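Long-range contacts in interpain A (Prevotella intermedia, PDB 3BB7), which is a cysteine protease zymogen of a bacterial odontopathogen, represented here by its propeptide and peptidase C10 domain, and probably cleaves peptide bonds once activated: residues Thr159-Ala164 and Ala183-His188; Gln97-Lys102 and Ala177-Val182; Gln3-Lys8 and Gly17-Gly22; His11-Phe16 and Phe23-Ala28. The protein carries 1 engineered substitution. All coordinates share one frame; numbering follows the deposited sequence.

Contact 1: residues Thr159-Ala164 and Ala183-His188; sequences TTYDWA and ATLMLH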
loop_
_atom_site.group_PDB
_atom_site.type_symbol
_atom_site.label_atom_id
_atom_site.label_comp_id
_atom_site.label_asym_id
_atom_site.label_seq_id
_atom_site.Cartn_x
_atom_site.Cartn_y
_atom_site.Cartn_z
ATOM N N THR A 159 -24.037 8.215 -2.599
ATOM C CA THR A 159 -23.467 7.080 -3.288
ATOM C C THR A 159 -23.604 5.822 -2.446
ATOM O O THR A 159 -23.120 5.782 -1.307
ATOM C CB THR A 159 -21.984 7.323 -3.633
ATOM O OG1 THR A 159 -21.916 8.407 -4.548
ATOM C CG2 THR A 159 -21.357 6.094 -4.305
ATOM N N THR A 160 -24.280 4.804 -3.001
ATOM C CA THR A 160 -24.318 3.487 -2.394
ATOM C C THR A 160 -23.241 2.662 -3.095
ATOM O O THR A 160 -23.424 2.261 -4.249
ATOM C CB THR A 160 -25.710 2.843 -2.575
ATOM O OG1 THR A 160 -26.692 3.694 -1.957
ATOM C CG2 THR A 160 -25.758 1.477 -1.929
ATOM N N TYR A 161 -22.115 2.424 -2.423
ATOM C CA TYR A 161 -20.990 1.715 -3.057
ATOM C C TYR A 161 -21.420 0.333 -3.529
ATOM O O TYR A 161 -22.097 -0.413 -2.818
ATOM C CB TYR A 161 -19.745 1.690 -2.144
ATOM C CG TYR A 161 -19.323 3.101 -1.870
ATOM C CD1 TYR A 161 -19.622 3.707 -0.664
ATOM C CD2 TYR A 161 -18.688 3.872 -2.864
ATOM C CE1 TYR A 161 -19.321 5.057 -0.445
ATOM C CE2 TYR A 161 -18.363 5.195 -2.648
ATOM C CZ TYR A 161 -18.699 5.800 -1.433
ATOM O OH TYR A 161 -18.426 7.158 -1.236
ATOM N N ASP A 162 -21.075 -0.002 -4.760
ATOM C CA ASP A 162 -21.602 -1.219 -5.386
ATOM C C ASP A 162 -20.686 -2.408 -5.088
ATOM O O ASP A 162 -20.020 -2.949 -5.985
ATOM C CB ASP A 162 -21.788 -0.981 -6.875
ATOM C CG ASP A 162 -22.559 -2.108 -7.571
ATOM O OD1 ASP A 162 -22.659 -2.030 -8.814
ATOM O OD2 ASP A 162 -23.077 -3.047 -6.908
ATOM N N TRP A 163 -20.642 -2.799 -3.815
ATOM C CA TRP A 163 -19.733 -3.868 -3.366
ATOM C C TRP A 163 -19.874 -5.173 -4.145
ATOM O O TRP A 163 -18.886 -5.851 -4.404
ATOM C CB TRP A 163 -19.907 -4.146 -1.867
ATOM C CG TRP A 163 -19.724 -2.906 -1.033
ATOM C CD1 TRP A 163 -20.673 -2.236 -0.325
ATOM C CD2 TRP A 163 -18.526 -2.121 -0.932
ATOM N NE1 TRP A 163 -20.126 -1.150 0.305
ATOM C CE2 TRP A 163 -18.808 -1.032 -0.081
ATOM C CE3 TRP A 163 -17.230 -2.258 -1.444
ATOM C CZ2 TRP A 163 -17.833 -0.074 0.268
ATOM C CZ3 TRP A 163 -16.261 -1.297 -1.116
ATOM C CH2 TRP A 163 -16.574 -0.201 -0.284
ATOM N N ALA A 164 -21.101 -5.505 -4.535
ATOM C CA ALA A 164 -21.346 -6.782 -5.243
ATOM C C ALA A 164 -20.704 -6.819 -6.628
ATOM O O ALA A 164 -20.549 -7.924 -7.170
ATOM C CB ALA A 164 -22.860 -7.071 -5.342
ATOM N N ALA A 183 -14.332 2.047 -10.135
ATOM C CA ALA A 183 -13.888 3.394 -10.496
ATOM C C ALA A 183 -14.502 4.447 -9.581
ATOM O O ALA A 183 -13.850 5.425 -9.269
ATOM C CB ALA A 183 -14.240 3.695 -11.934
ATOM N N THR A 184 -15.774 4.259 -9.193
ATOM C CA THR A 184 -16.437 5.175 -8.270
ATOM C C THR A 184 -15.711 5.164 -6.928
ATOM O O THR A 184 -15.417 6.227 -6.385
ATOM C CB THR A 184 -17.903 4.762 -8.099
ATOM O OG1 THR A 184 -18.571 4.879 -9.369
ATOM C CG2 THR A 184 -18.582 5.631 -7.059
ATOM N N LEU A 185 -15.433 3.965 -6.401
ATOM C CA LEU A 185 -14.737 3.834 -5.130
ATOM C C LEU A 185 -13.337 4.481 -5.176
ATOM O O LEU A 185 -12.952 5.221 -4.264
ATOM C CB LEU A 185 -14.661 2.352 -4.730
ATOM C CG LEU A 185 -13.939 2.043 -3.413
ATOM C CD1 LEU A 185 -14.688 2.704 -2.208
ATOM C CD2 LEU A 185 -13.815 0.556 -3.195
ATOM N N MET A 186 -12.593 4.239 -6.261
ATOM C CA MET A 186 -11.251 4.831 -6.434
ATOM C C MET A 186 -11.315 6.352 -6.440
ATOM O O MET A 186 -10.538 7.002 -5.758
ATOM C CB MET A 186 -10.652 4.374 -7.761
ATOM C CG MET A 186 -10.217 2.932 -7.781
ATOM S SD MET A 186 -8.680 2.703 -6.864
ATOM C CE MET A 186 -8.488 0.928 -7.002
ATOM N N LEU A 187 -12.274 6.907 -7.200
ATOM C CA LEU A 187 -12.408 8.356 -7.293
ATOM C C LEU A 187 -12.744 8.917 -5.908
ATOM O O LEU A 187 -12.137 9.873 -5.445
ATOM C CB LEU A 187 -13.504 8.696 -8.291
ATOM C CG LEU A 187 -14.146 10.079 -8.175
ATOM C CD1 LEU A 187 -13.160 11.023 -8.687
ATOM C CD2 LEU A 187 -15.431 10.135 -8.979
ATOM N N HIS A 188 -13.677 8.277 -5.216
ATOM C CA HIS A 188 -14.097 8.789 -3.913
ATOM C C HIS A 188 -12.973 8.709 -2.892
ATOM O O HIS A 188 -12.779 9.655 -2.108
ATOM C CB HIS A 188 -15.333 8.045 -3.455
ATOM C CG HIS A 188 -16.564 8.446 -4.195
ATOM N ND1 HIS A 188 -17.812 8.418 -3.609
ATOM C CD2 HIS A 188 -16.738 8.938 -5.451
ATOM C CE1 HIS A 188 -18.713 8.832 -4.490
ATOM N NE2 HIS A 188 -18.087 9.179 -5.603
#
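The Tyr161 hydroxyl meets the His188 ring at its edge: OH and ND1 are 2.8 Å apart and hydrogen-bonded, and either of the two could be the donor. The oxygen lies in the imidazole plane, while the phenol and imidazole planes stand almost perpendicular, at 89°. Both side chains have CG anti to their own carbonyl carbon, and they slant across each other from loop and helix until hydroxyl and ring nitrogen meet. Farther round the same imidazole edge comes Thr159, whose OG1 is 3.2 Å from His188 CE1; that hydroxyl spends its hydrogen bond on the carbonyl of Asp155. The methyl of Thr159, anti to the backbone N, lies over one face of the Tyr161 ring near its rim and also meets the Thr184 methyl tip to tip, CG2 to CG2 at 3.9 Å. Thr184 CG2 in turn covers part of one face of the His188 ring.

Away from this polar corner the contact is apolar. Leu185, with CG anti to the backbone N (chi1 179°), sends CD2 to 3.7 Å from Trp163 CZ3 and CD1 to 4.2 Å from Tyr161 CD2. Trp163 is tethered through NE1, which bonds to the carbonyl of Pro131, and its side chain also touches Leu125 and Asn126 of helix 116-128. The loop ahead of helix 176-192 is thus laid back along that helix. With His188 buried, the bond from Tyr161 satisfies ND1 inside the protein and probably fixes the rotation of the imidazole.

Contact 2: residues Gln97-Lys102 and Ala177-Val182; sequences QMPYNK and AEANAV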
loop_
_atom_site.group_PDB
_atom_site.type_symbol
_atom_site.label_atom_id
_atom_site.label_comp_id
_atom_site.label_asym_id
_atom_site.label_seq_id
_atom_site.Cartn_x
_atom_site.Cartn_y
_atom_site.Cartn_z
ATOM N N GLN A 97 -4.534 2.449 -12.996
ATOM C CA GLN A 97 -4.939 2.830 -14.358
ATOM C C GLN A 97 -6.283 2.206 -14.766
ATOM O O GLN A 97 -7.162 2.056 -13.900
ATOM C CB GLN A 97 -3.789 2.641 -15.352
ATOM C CG GLN A 97 -2.602 3.492 -14.940
ATOM C CD GLN A 97 -1.516 3.519 -15.949
ATOM O OE1 GLN A 97 -0.649 2.648 -15.960
ATOM N NE2 GLN A 97 -1.546 4.524 -16.812
ATOM N N MET A 98 -6.518 1.907 -16.043
ATOM C CA MET A 98 -7.867 1.444 -16.398
ATOM C C MET A 98 -8.175 0.059 -15.830
ATOM O O MET A 98 -7.305 -0.802 -15.826
ATOM C CB MET A 98 -8.093 1.502 -17.917
ATOM C CG MET A 98 -8.224 2.933 -18.404
ATOM S SD MET A 98 -9.772 3.745 -17.898
ATOM C CE MET A 98 -10.981 2.756 -18.799
ATOM N N PRO A 99 -9.407 -0.161 -15.361
ATOM C CA PRO A 99 -10.538 0.762 -15.312
ATOM C C PRO A 99 -10.649 1.570 -14.018
ATOM O O PRO A 99 -11.610 2.345 -13.852
ATOM C CB PRO A 99 -11.738 -0.179 -15.404
ATOM C CG PRO A 99 -11.246 -1.415 -14.643
ATOM C CD PRO A 99 -9.778 -1.515 -14.903
ATOM N N TYR A 100 -9.691 1.392 -13.106
ATOM C CA TYR A 100 -9.732 2.059 -11.804
ATOM C C TYR A 100 -9.864 3.559 -11.929
ATOM O O TYR A 100 -10.516 4.187 -11.081
ATOM C CB TYR A 100 -8.467 1.709 -11.025
ATOM C CG TYR A 100 -8.210 0.199 -11.015
ATOM C CD1 TYR A 100 -7.176 -0.373 -11.779
ATOM C CD2 TYR A 100 -9.045 -0.671 -10.280
ATOM C CE1 TYR A 100 -6.973 -1.782 -11.792
ATOM C CE2 TYR A 100 -8.822 -2.049 -10.279
ATOM C CZ TYR A 100 -7.811 -2.592 -11.051
ATOM O OH TYR A 100 -7.654 -3.958 -10.979
ATOM N N ASN A 101 -9.218 4.119 -12.967
ATOM C CA ASN A 101 -9.215 5.572 -13.175
ATOM C C ASN A 101 -10.238 6.055 -14.199
ATOM O O ASN A 101 -10.141 7.203 -14.662
ATOM C CB ASN A 101 -7.808 6.050 -13.590
ATOM C CG ASN A 101 -7.400 5.545 -14.987
ATOM O OD1 ASN A 101 -8.030 4.632 -15.518
ATOM N ND2 ASN A 101 -6.352 6.157 -15.585
ATOM N N LYS A 102 -11.206 5.213 -14.558
ATOM C CA LYS A 102 -12.183 5.517 -15.638
ATOM C C LYS A 102 -12.890 6.845 -15.462
ATOM O O LYS A 102 -13.224 7.523 -16.449
ATOM C CB LYS A 102 -13.244 4.374 -15.714
ATOM C CG LYS A 102 -14.334 4.471 -16.776
ATOM C CD LYS A 102 -15.123 3.157 -16.838
ATOM C CE LYS A 102 -16.430 3.394 -17.532
ATOM N NZ LYS A 102 -17.175 2.126 -17.726
ATOM N N ALA A 177 -20.483 -2.458 -15.510
ATOM C CA ALA A 177 -20.930 -2.243 -14.126
ATOM C C ALA A 177 -19.815 -2.560 -13.115
ATOM O O ALA A 177 -19.661 -1.869 -12.103
ATOM C CB ALA A 177 -22.183 -3.057 -13.814
ATOM N N GLU A 178 -19.019 -3.585 -13.394
ATOM C CA GLU A 178 -17.883 -3.891 -12.522
ATOM C C GLU A 178 -16.815 -2.781 -12.589
ATOM O O GLU A 178 -16.251 -2.394 -11.566
ATOM C CB GLU A 178 -17.289 -5.232 -12.930
ATOM C CG GLU A 178 -18.167 -6.398 -12.510
ATOM C CD GLU A 178 -17.849 -7.714 -13.198
ATOM O OE1 GLU A 178 -18.286 -8.751 -12.660
ATOM O OE2 GLU A 178 -17.178 -7.739 -14.250
ATOM N N ALA A 179 -16.541 -2.270 -13.793
ATOM C CA ALA A 179 -15.601 -1.161 -13.965
ATOM C C ALA A 179 -16.101 0.065 -13.232
ATOM O O ALA A 179 -15.339 0.703 -12.511
ATOM C CB ALA A 179 -15.437 -0.867 -15.418
ATOM N N ASN A 180 -17.372 0.411 -13.407
ATOM C CA ASN A 180 -17.906 1.588 -12.722
ATOM C C ASN A 180 -17.912 1.465 -11.190
ATOM O O ASN A 180 -17.716 2.445 -10.465
ATOM C CB ASN A 180 -19.287 1.888 -13.267
ATOM C CG ASN A 180 -19.221 2.517 -14.648
ATOM O OD1 ASN A 180 -18.212 3.134 -15.004
ATOM N ND2 ASN A 180 -20.283 2.389 -15.407
ATOM N N ALA A 181 -18.176 0.257 -10.700
ATOM C CA ALA A 181 -18.192 0.020 -9.263
ATOM C C ALA A 181 -16.868 0.390 -8.667
ATOM O O ALA A 181 -16.816 1.161 -7.715
ATOM C CB ALA A 181 -18.514 -1.419 -8.962
ATOM N N VAL A 182 -15.787 -0.179 -9.214
ATOM C CA VAL A 182 -14.485 0.086 -8.645
ATOM C C VAL A 182 -14.003 1.514 -8.948
ATOM O O VAL A 182 -13.331 2.117 -8.090
ATOM C CB VAL A 182 -13.429 -0.999 -9.033
ATOM C CG1 VAL A 182 -12.997 -0.902 -10.503
ATOM C CG2 VAL A 182 -12.223 -0.900 -8.132
HETATM O O HOH W 1 -19.777 4.019 -18.046
#
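Pro99, which follows a cis peptide bond, sets its CB 3.8 Å from Ala179 CB; consistent with the small methyl, the CA atoms of Pro99 and Ala179 are only 5.6 Å apart. Pro99 also opens a type I beta turn that runs to Lys102, closed by the bond from Lys102 N to Pro99 O. Next, Tyr100 leaves its backbone away from the helix, yet offers the edge of its ring to Val182. CG2 of the valine lies in the ring plane, 3.8 Å from Tyr100 CD2, with CG1 close behind; Tyr170 packs against both residues.

At the end of the turn, Lys102 starts with CG anti to the backbone N (chi1 -179°) and stays extended to its tip, passing over Ala179 to reach Asn180. NZ makes a weak hydrogen bond to Asn180 OD1 at 3.1 Å. A water accepts from Asn180 ND2 at 3.1 Å and, weakly, from Lys102 NZ, so NZ meets the amide directly at OD1 and through the water at ND2. Glu176 adds a long, weak ion pair to the lysine. This is a beta turn docked on the flank of helix 176-192 in the peptidase C10 domain, with the Tyr100 side chain about 11 Å from the side chain of Ala116, the engineered residue at the predicted nucleophile position.

Contact 3: residues Gln3-Lys8 and Gly17-Gly22; sequences QLRELK and GYTDGG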
loop_
_atom_site.group_PDB
_atom_site.type_symbol
_atom_site.label_atom_id
_atom_site.label_comp_id
_atom_site.label_asym_id
_atom_site.label_seq_id
_atom_site.Cartn_x
_atom_site.Cartn_y
_atom_site.Cartn_z
ATOM N N GLN A 3 15.537 -24.392 -6.996
ATOM C CA GLN A 3 16.851 -23.750 -7.122
ATOM C C GLN A 3 16.664 -22.246 -7.334
ATOM O O GLN A 3 15.579 -21.795 -7.699
ATOM C CB GLN A 3 17.648 -24.354 -8.282
ATOM C CG GLN A 3 17.864 -25.859 -8.190
ATOM C CD GLN A 3 18.483 -26.431 -9.464
ATOM O OE1 GLN A 3 19.173 -25.722 -10.208
ATOM N NE2 GLN A 3 18.246 -27.716 -9.715
ATOM N N LEU A 4 17.717 -21.477 -7.089
ATOM C CA LEU A 4 17.644 -20.029 -7.221
ATOM C C LEU A 4 18.420 -19.564 -8.443
ATOM O O LEU A 4 19.537 -20.043 -8.698
ATOM C CB LEU A 4 18.122 -19.331 -5.935
ATOM C CG LEU A 4 17.086 -19.151 -4.810
ATOM C CD1 LEU A 4 16.663 -20.468 -4.178
ATOM C CD2 LEU A 4 17.630 -18.233 -3.752
ATOM N N ARG A 5 17.805 -18.657 -9.210
ATOM C CA ARG A 5 18.388 -18.138 -10.448
ATOM C C ARG A 5 18.471 -16.628 -10.353
ATOM O O ARG A 5 17.449 -15.958 -10.245
ATOM C CB ARG A 5 17.514 -18.526 -11.646
ATOM C CG ARG A 5 17.198 -20.025 -11.761
ATOM C CD ARG A 5 18.391 -20.783 -12.318
ATOM N NE ARG A 5 18.085 -22.167 -12.698
ATOM C CZ ARG A 5 18.574 -23.250 -12.091
ATOM N NH1 ARG A 5 18.244 -24.464 -12.525
ATOM N NH2 ARG A 5 19.390 -23.133 -11.041
ATOM N N GLU A 6 19.684 -16.086 -10.411
ATOM C CA GLU A 6 19.864 -14.638 -10.280
ATOM C C GLU A 6 19.162 -13.882 -11.407
ATOM O O GLU A 6 19.421 -14.141 -12.586
ATOM C CB GLU A 6 21.357 -14.290 -10.265
ATOM C CG GLU A 6 21.647 -12.824 -10.023
ATOM C CD GLU A 6 23.094 -12.459 -10.278
ATOM O OE1 GLU A 6 23.985 -13.311 -10.025
ATOM O OE2 GLU A 6 23.336 -11.308 -10.726
ATOM N N LEU A 7 18.278 -12.955 -11.043
ATOM C CA LEU A 7 17.577 -12.127 -12.023
ATOM C C LEU A 7 18.133 -10.707 -12.076
ATOM O O LEU A 7 18.330 -10.137 -13.157
ATOM C CB LEU A 7 16.077 -12.085 -11.702
ATOM C CG LEU A 7 15.347 -13.424 -11.800
ATOM C CD1 LEU A 7 13.876 -13.307 -11.400
ATOM C CD2 LEU A 7 15.496 -13.978 -13.220
ATOM N N LYS A 8 18.387 -10.150 -10.897
ATOM C CA LYS A 8 18.825 -8.773 -10.749
ATOM C C LYS A 8 19.712 -8.664 -9.517
ATOM O O LYS A 8 19.469 -9.325 -8.510
ATOM C CB LYS A 8 17.616 -7.850 -10.590
ATOM C CG LYS A 8 17.932 -6.425 -10.999
ATOM C CD LYS A 8 16.672 -5.627 -11.276
ATOM C CE LYS A 8 16.973 -4.436 -12.192
ATOM N NZ LYS A 8 17.229 -4.871 -13.605
ATOM N N GLY A 17 15.076 -15.789 -8.894
ATOM C CA GLY A 17 13.902 -16.562 -9.230
ATOM C C GLY A 17 14.009 -17.963 -8.671
ATOM O O GLY A 17 15.093 -18.543 -8.607
ATOM N N TYR A 18 12.853 -18.517 -8.304
ATOM C CA TYR A 18 12.757 -19.886 -7.872
ATOM C C TYR A 18 12.365 -20.774 -9.044
ATOM O O TYR A 18 11.442 -20.451 -9.795
ATOM C CB TYR A 18 11.647 -19.976 -6.838
ATOM C CG TYR A 18 11.932 -19.398 -5.456
ATOM C CD1 TYR A 18 13.213 -19.362 -4.925
ATOM C CD2 TYR A 18 10.885 -18.988 -4.652
ATOM C CE1 TYR A 18 13.446 -18.855 -3.634
ATOM C CE2 TYR A 18 11.103 -18.494 -3.365
ATOM C CZ TYR A 18 12.386 -18.462 -2.863
ATOM O OH TYR A 18 12.573 -18.015 -1.571
ATOM N N THR A 19 13.010 -21.920 -9.150
ATOM C CA THR A 19 12.604 -22.878 -10.184
ATOM C C THR A 19 11.185 -23.448 -9.996
ATOM O O THR A 19 10.600 -23.884 -10.983
ATOM C CB THR A 19 13.601 -24.024 -10.375
ATOM O OG1 THR A 19 13.738 -24.736 -9.143
ATOM C CG2 THR A 19 15.001 -23.536 -10.851
ATOM N N ASP A 20 10.627 -23.459 -8.772
ATOM C CA ASP A 20 9.218 -23.881 -8.617
ATOM C C ASP A 20 8.255 -22.748 -8.931
ATOM O O ASP A 20 7.034 -22.940 -8.953
ATOM C CB ASP A 20 8.920 -24.417 -7.196
ATOM C CG ASP A 20 9.429 -25.837 -6.977
ATOM O OD1 ASP A 20 9.562 -26.244 -5.805
ATOM O OD2 ASP A 20 9.679 -26.553 -7.959
ATOM N N GLY A 21 8.796 -21.565 -9.217
ATOM C CA GLY A 21 7.979 -20.388 -9.438
ATOM C C GLY A 21 8.123 -19.464 -8.240
ATOM O O GLY A 21 8.381 -19.930 -7.114
ATOM N N GLY A 22 7.925 -18.167 -8.463
ATOM C CA GLY A 22 8.120 -17.218 -7.385
ATOM C C GLY A 22 9.533 -16.683 -7.389
ATOM O O GLY A 22 10.358 -17.057 -8.230
#
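Thr19 OG1 stands in for a backbone acceptor at the end of the paired strands of this antiparallel hairpin, taking the N-H of Gln3 at 2.8 Å and 163°. Its chi1 of 60° puts OG1 between the backbone N and the carbonyl carbon, facing Gln3, while the Thr19 amide returns a bond to Gln3 O. Gln3, just ahead of strand 4-9, is thus held by one side-chain and one main-chain bond. Farther in, Arg5 and Gly17 form a hydrogen-bonded pair, N to O in both directions, the shorter being Gly17 N to Arg5 O at 2.7 Å. Between these rungs Leu4 and Tyr18 are a non-hydrogen-bonded pair whose side chains run side by side; Leu4 CD1 sits at the ring edge, 3.6 Å from Tyr18 CE1.

Beyond Gly17, Leu7 CD1 closes to 3.7 Å from the glycine N, on the side where a side chain would otherwise project. There Leu7 and Lys8 both face Val15 in a classic beta bulge. This is the outer edge of the sheet in the Spi-inhibitor-like propeptide. On the Arg5 face, the arginine bends at chi2 (-77°) and lays one guanidinium face over Thr19 CG2, while NH1 and NH2 both grip Gln3 OE1, at 2.8 and 2.7 Å.

Contact 4: residues His11-Phe16 and Phe23-Ala28; sequences HTYTVF and FAVISA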
loop_
_atom_site.group_PDB
_atom_site.type_symbol
_atom_site.label_atom_id
_atom_site.label_comp_id
_atom_site.label_asym_id
_atom_site.label_seq_id
_atom_site.Cartn_x
_atom_site.Cartn_y
_atom_site.Cartn_z
ATOM N N HIS A 11 24.464 -3.926 -4.954
ATOM C CA HIS A 11 25.485 -4.183 -3.929
ATOM C C HIS A 11 24.910 -4.636 -2.592
ATOM O O HIS A 11 25.646 -5.157 -1.742
ATOM C CB HIS A 11 26.396 -2.970 -3.729
ATOM C CG HIS A 11 27.167 -2.591 -4.957
ATOM N ND1 HIS A 11 27.328 -3.447 -6.027
ATOM C CD2 HIS A 11 27.848 -1.463 -5.273
ATOM C CE1 HIS A 11 28.052 -2.854 -6.959
ATOM N NE2 HIS A 11 28.376 -1.647 -6.528
ATOM N N THR A 12 23.596 -4.478 -2.414
ATOM C CA THR A 12 22.959 -4.798 -1.131
ATOM C C THR A 12 21.941 -5.928 -1.189
ATOM O O THR A 12 21.664 -6.551 -0.165
ATOM C CB THR A 12 22.232 -3.589 -0.533
ATOM O OG1 THR A 12 21.342 -3.058 -1.518
ATOM C CG2 THR A 12 23.218 -2.490 -0.119
ATOM N N TYR A 13 21.370 -6.174 -2.363
ATOM C CA TYR A 13 20.378 -7.248 -2.505
ATOM C C TYR A 13 20.411 -7.855 -3.890
ATOM O O TYR A 13 20.875 -7.227 -4.847
ATOM C CB TYR A 13 18.948 -6.776 -2.190
ATOM C CG TYR A 13 18.417 -5.724 -3.142
ATOM C CD1 TYR A 13 17.932 -6.072 -4.417
ATOM C CD2 TYR A 13 18.423 -4.364 -2.788
ATOM C CE1 TYR A 13 17.480 -5.104 -5.310
ATOM C CE2 TYR A 13 17.955 -3.387 -3.678
ATOM C CZ TYR A 13 17.491 -3.765 -4.941
ATOM O OH TYR A 13 17.047 -2.792 -5.807
ATOM N N THR A 14 19.888 -9.078 -3.981
ATOM C CA THR A 14 19.824 -9.820 -5.233
ATOM C C THR A 14 18.410 -10.381 -5.307
ATOM O O THR A 14 17.873 -10.873 -4.293
ATOM C CB THR A 14 20.846 -10.979 -5.236
ATOM O OG1 THR A 14 22.166 -10.450 -5.024
ATOM C CG2 THR A 14 20.858 -11.728 -6.565
ATOM N N VAL A 15 17.793 -10.256 -6.480
ATOM C CA VAL A 15 16.490 -10.867 -6.724
ATOM C C VAL A 15 16.790 -12.215 -7.377
ATOM O O VAL A 15 17.468 -12.292 -8.417
ATOM C CB VAL A 15 15.608 -9.970 -7.630
ATOM C CG1 VAL A 15 14.357 -10.694 -8.055
ATOM C CG2 VAL A 15 15.272 -8.664 -6.904
ATOM N N PHE A 16 16.307 -13.289 -6.763
ATOM C CA PHE A 16 16.523 -14.611 -7.326
ATOM C C PHE A 16 15.183 -15.227 -7.693
ATOM O O PHE A 16 14.282 -15.260 -6.856
ATOM C CB PHE A 16 17.135 -15.543 -6.284
ATOM C CG PHE A 16 18.619 -15.371 -6.061
ATOM C CD1 PHE A 16 19.083 -14.688 -4.945
ATOM C CD2 PHE A 16 19.554 -15.965 -6.904
ATOM C CE1 PHE A 16 20.457 -14.556 -4.696
ATOM C CE2 PHE A 16 20.935 -15.827 -6.655
ATOM C CZ PHE A 16 21.374 -15.125 -5.558
ATOM N N PHE A 23 9.821 -15.819 -6.427
ATOM C CA PHE A 23 11.171 -15.264 -6.273
ATOM C C PHE A 23 11.428 -14.839 -4.838
ATOM O O PHE A 23 10.504 -14.718 -4.025
ATOM C CB PHE A 23 11.395 -14.068 -7.206
ATOM C CG PHE A 23 10.612 -12.839 -6.835
ATOM C CD1 PHE A 23 11.193 -11.828 -6.057
ATOM C CD2 PHE A 23 9.310 -12.685 -7.265
ATOM C CE1 PHE A 23 10.472 -10.678 -5.696
ATOM C CE2 PHE A 23 8.576 -11.529 -6.932
ATOM C CZ PHE A 23 9.148 -10.526 -6.155
ATOM N N ALA A 24 12.689 -14.563 -4.545
ATOM C CA ALA A 24 13.064 -14.017 -3.249
ATOM C C ALA A 24 13.984 -12.846 -3.451
ATOM O O ALA A 24 14.657 -12.755 -4.491
ATOM C CB ALA A 24 13.738 -15.078 -2.391
ATOM N N VAL A 25 14.014 -11.967 -2.452
ATOM C CA VAL A 25 14.954 -10.850 -2.395
ATOM C C VAL A 25 15.869 -11.194 -1.222
ATOM O O VAL A 25 15.402 -11.444 -0.099
ATOM C CB VAL A 25 14.255 -9.519 -2.202
ATOM C CG1 VAL A 25 15.292 -8.385 -2.233
ATOM C CG2 VAL A 25 13.148 -9.325 -3.276
ATOM N N ILE A 26 17.166 -11.242 -1.520
ATOM C CA ILE A 26 18.201 -11.824 -0.653
ATOM C C ILE A 26 19.332 -10.816 -0.418
ATOM O O ILE A 26 19.815 -10.194 -1.370
ATOM C CB ILE A 26 18.776 -13.102 -1.360
ATOM C CG1 ILE A 26 17.687 -14.185 -1.518
ATOM C CG2 ILE A 26 20.076 -13.634 -0.716
ATOM C CD1 ILE A 26 17.065 -14.579 -0.268
ATOM N N SER A 27 19.735 -10.646 0.846
ATOM C CA SER A 27 20.916 -9.828 1.199
ATOM C C SER A 27 22.104 -10.735 1.390
ATOM O O SER A 27 21.958 -11.955 1.385
ATOM C CB SER A 27 20.680 -9.068 2.510
ATOM O OG SER A 27 20.684 -9.969 3.614
ATOM N N ALA A 28 23.286 -10.149 1.547
ATOM C CA ALA A 28 24.492 -10.922 1.820
ATOM C C ALA A 28 25.408 -10.090 2.676
ATOM O O ALA A 28 26.305 -9.396 2.174
ATOM C CB ALA A 28 25.178 -11.378 0.527
HETATM O O HOH W 2 22.463 -10.416 -2.159
#
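Phe16 crosses Ile26 at about a right angle, its CD1 3.7 Å from Ile26 CG1, on the face of the sheet that also carries Thr14 and Ala24. The pair belongs to the antiparallel hairpin of strands 14-18 and 23-26, in the Spi-inhibitor-like part of the propeptide. Thr14 CG2 lies over one face of the Phe16 ring, near its rim, so the phenyl is packed from its own strand as well as from the neighbouring one.

The backbones pair through two hydrogen-bonded rungs, Thr14 with Ile26 and Phe16 with Ala24; the straightest bond is Phe16 N to Ala24 O, 2.9 Å and 169°. Val15 and Val25 form the non-hydrogen-bonded pair between them, on the other face. There Val15 CG1 touches Phe23 CD1 at 3.9 Å, and Val25 CG1 lies alongside Tyr13, 4.0 Å from its CB. With CG between its backbone N and carbonyl carbon (chi1 64°), Tyr13 also brings ring atom CD1 to 4.1 Å from Val25 CG1; its side chain goes on to meet Leu55 of helix 49-68, while Phe23 packs edge-to-face with Phe43. Where the hairpin opens, Ile26 O takes two donors: Thr14 N at 2.8 Å and a water, also at 2.8 Å, that is hydrogen-bonded in turn to Thr14 OG1.

In the fold
From the N terminus, the chain runs up strand 4-9, returns along 14-18 and turns again into 23-26. Contact 3 closes the first hairpin and contact 4 the second; their segments alternate along the chain, and both use strand 14-18, so three neighbouring strands at one end of the ten-stranded sheet are joined in the propeptide. Contacts 2 and 1 come later, in the peptidase domain, and also cross. Contact 2 brings the 97-102 turn onto helix 176-192 across 74 intervening residues, and contact 1 folds 159-164 back on the helix's next turns, the two touching directly. Contacts 1 and 4 lie on opposite sides of the chain's centre, their own centres about 39 Å apart.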